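Local coordinates for BH0493 protein (PDB 2QEE) that binds zinc and is probably a metal-dependent enzyme of the amidohydrolase superfamily, at residues C[301-306]-C[327-332]. Sequence-based numbering, arbitrary orientation.
Sequences TMLSRE and WWFMNN
Leu303 drives its branched end into a pocket formed by three consecutive aromatic residues, Trp327, Trp328 and Phe329. With CG anti to the backbone N (chi1 -167°), Leu303 CD1 lies 3.5 Å from Trp328 CB and 3.7 Å from Phe329 CD2, and it also sits over the rim of one face of the Trp327 indole, a side it shares with Trp328 CE3. A leucine suits the place because its forked tip can touch several rings at once. On the opposite side Thr301 CG2 lies 3.5 Å from the plane of the Trp327 ring, displaced toward the rim, and Met302 C meets the ring's edge in plane; a broad, flat tryptophan can be met on both sides in this way. Beta-branched Thr301 offers the indole a methyl while its hydroxyl bonds Phe324 O and a bridging water, which donates to Thr301 OG1 (2.6 Å) and Met302 O and accepts from Trp327 N. Residues 301-302 end a strand and 327-332 follow the next parallel strand, 321-323, so the contact joins neighbouring strand-to-helix loops of what is probably the (βα)8 barrel of the amidohydrolase superfamily, where such loops carry the metal site. Trp327 indeed touches the zinc ligand Asp357. Replacing Trp327 by an alanine removes the indole, which is likely to open a gap between Leu303 CD1 and Thr301 CG2 and take a packing neighbour from Asp357. Met330, an unbranched, flexible thioether, folds back through bends at chi2 (-69°) and chi3, bringing Met330 CE to 3.2 Å from Leu303 O, a buried carbonyl with no hydrogen-bond partner, and against Arg305 CB. Extended Arg305 runs on to salt bridges with Glu338 of its own chain and Glu338 of a second subunit.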
loop_
_atom_site.group_PDB
_atom_site.type_symbol
_atom_site.label_atom_id
_atom_site.label_comp_id
_atom_site.label_asym_id
_atom_site.label_seq_id
_atom_site.Cartn_x
_atom_site.Cartn_y
_atom_site.Cartn_z
ATOM N N THR C 301 -5.672 15.545 7.059
ATOM C CA THR C 301 -6.088 14.229 6.569
ATOM C C THR C 301 -5.818 14.222 5.054
ATOM O O THR C 301 -5.911 15.288 4.401
ATOM C CB THR C 301 -7.559 13.915 6.931
ATOM O OG1 THR C 301 -7.803 12.501 6.847
ATOM C CG2 THR C 301 -8.607 14.660 6.054
ATOM N N MET C 302 -5.512 13.038 4.499
ATOM C CA MET C 302 -5.129 12.995 3.071
ATOM C C MET C 302 -5.940 11.940 2.364
ATOM O O MET C 302 -6.356 10.956 2.974
ATOM C CB MET C 302 -3.637 12.762 2.840
ATOM C CG MET C 302 -2.787 13.930 3.386
ATOM S SD MET C 302 -1.057 13.849 3.114
ATOM C CE MET C 302 -1.045 14.534 1.377
ATOM N N LEU C 303 -6.162 12.162 1.073
ATOM C CA LEU C 303 -7.142 11.297 0.386
ATOM C C LEU C 303 -6.538 10.048 -0.294
ATOM O O LEU C 303 -7.265 9.055 -0.521
ATOM C CB LEU C 303 -7.917 12.120 -0.658
ATOM C CG LEU C 303 -9.179 11.497 -1.266
ATOM C CD1 LEU C 303 -10.248 11.042 -0.268
ATOM C CD2 LEU C 303 -9.818 12.574 -2.270
ATOM N N SER C 304 -5.286 10.158 -0.705
ATOM C CA SER C 304 -4.637 9.032 -1.462
ATOM C C SER C 304 -4.172 7.952 -0.440
ATOM O O SER C 304 -3.494 8.272 0.542
ATOM C CB SER C 304 -3.449 9.568 -2.284
ATOM O OG SER C 304 -2.709 8.476 -2.865
ATOM N N ARG C 305 -4.387 6.666 -0.800
ATOM C CA ARG C 305 -3.860 5.566 0.002
ATOM C C ARG C 305 -2.349 5.731 0.115
ATOM O O ARG C 305 -1.748 5.414 1.149
ATOM C CB ARG C 305 -4.171 4.211 -0.674
ATOM C CG ARG C 305 -3.742 3.023 0.186
ATOM C CD ARG C 305 -3.943 1.726 -0.634
ATOM N NE ARG C 305 -3.556 0.608 0.233
ATOM C CZ ARG C 305 -3.141 -0.569 -0.210
ATOM N NH1 ARG C 305 -3.057 -0.776 -1.526
ATOM N NH2 ARG C 305 -2.899 -1.546 0.660
ATOM N N GLU C 306 -1.727 6.227 -0.965
ATOM C CA GLU C 306 -0.285 6.194 -1.127
ATOM C C GLU C 306 0.420 7.326 -0.324
ATOM O O GLU C 306 1.661 7.367 -0.234
ATOM C CB GLU C 306 0.105 6.267 -2.608
ATOM C CG GLU C 306 -0.108 4.947 -3.303
ATOM C CD GLU C 306 -1.568 4.521 -3.383
ATOM O OE1 GLU C 306 -2.400 5.366 -3.804
ATOM O OE2 GLU C 306 -1.831 3.302 -3.151
ATOM N N TRP C 327 -10.377 9.541 5.509
ATOM C CA TRP C 327 -11.279 10.386 4.772
ATOM C C TRP C 327 -11.766 9.709 3.491
ATOM O O TRP C 327 -10.929 9.310 2.656
ATOM C CB TRP C 327 -10.446 11.648 4.419
ATOM C CG TRP C 327 -11.169 12.760 3.735
ATOM C CD1 TRP C 327 -12.481 13.103 3.881
ATOM C CD2 TRP C 327 -10.601 13.702 2.801
ATOM N NE1 TRP C 327 -12.773 14.187 3.069
ATOM C CE2 TRP C 327 -11.644 14.577 2.406
ATOM C CE3 TRP C 327 -9.316 13.901 2.282
ATOM C CZ2 TRP C 327 -11.444 15.634 1.490
ATOM C CZ3 TRP C 327 -9.120 14.964 1.379
ATOM C CH2 TRP C 327 -10.174 15.798 0.993
ATOM N N TRP C 328 -13.088 9.627 3.351
ATOM C CA TRP C 328 -13.785 9.426 2.058
ATOM C C TRP C 328 -13.351 8.095 1.396
ATOM O O TRP C 328 -13.741 7.004 1.830
ATOM C CB TRP C 328 -13.447 10.629 1.168
ATOM C CG TRP C 328 -14.260 10.868 -0.026
ATOM C CD1 TRP C 328 -15.209 10.057 -0.612
ATOM C CD2 TRP C 328 -14.230 12.082 -0.788
ATOM N NE1 TRP C 328 -15.761 10.720 -1.720
ATOM C CE2 TRP C 328 -15.170 11.953 -1.827
ATOM C CE3 TRP C 328 -13.482 13.258 -0.686
ATOM C CZ2 TRP C 328 -15.373 12.965 -2.776
ATOM C CZ3 TRP C 328 -13.698 14.271 -1.618
ATOM C CH2 TRP C 328 -14.640 14.109 -2.647
ATOM N N PHE C 329 -12.467 8.155 0.411
ATOM C CA PHE C 329 -12.036 6.901 -0.288
ATOM C C PHE C 329 -11.106 6.024 0.591
ATOM O O PHE C 329 -10.852 4.866 0.286
ATOM C CB PHE C 329 -11.380 7.205 -1.616
ATOM C CG PHE C 329 -12.254 8.008 -2.525
ATOM C CD1 PHE C 329 -13.526 7.589 -2.841
ATOM C CD2 PHE C 329 -11.769 9.211 -3.064
ATOM C CE1 PHE C 329 -14.310 8.369 -3.677
ATOM C CE2 PHE C 329 -12.541 9.983 -3.883
ATOM C CZ PHE C 329 -13.789 9.584 -4.190
ATOM N N MET C 330 -10.668 6.603 1.720
ATOM C CA MET C 330 -9.938 5.882 2.765
ATOM C C MET C 330 -10.906 5.248 3.786
ATOM O O MET C 330 -10.482 4.443 4.635
ATOM C CB MET C 330 -8.973 6.793 3.556
ATOM C CG MET C 330 -7.914 7.589 2.729
ATOM S SD MET C 330 -6.659 6.498 2.016
ATOM C CE MET C 330 -7.471 6.024 0.501
ATOM N N ASN C 331 -12.196 5.581 3.703
ATOM C CA ASN C 331 -13.069 5.214 4.750
ATOM C C ASN C 331 -13.708 3.863 4.480
ATOM O O ASN C 331 -14.910 3.723 4.514
ATOM C CB ASN C 331 -14.092 6.357 5.003
ATOM C CG ASN C 331 -14.794 6.256 6.349
ATOM O OD1 ASN C 331 -14.433 5.474 7.184
ATOM N ND2 ASN C 331 -15.851 7.058 6.529
ATOM N N ASN C 332 -12.868 2.828 4.272
ATOM C CA ASN C 332 -13.331 1.495 3.940
ATOM C C ASN C 332 -12.520 0.559 4.840
ATOM O O ASN C 332 -11.320 0.859 5.077
ATOM C CB ASN C 332 -12.966 1.256 2.457
ATOM C CG ASN C 332 -13.825 2.127 1.529
ATOM O OD1 ASN C 332 -15.025 1.894 1.456
ATOM N ND2 ASN C 332 -13.217 3.150 0.849
HETATM O O HOH W 1 -7.722 10.382 5.266
#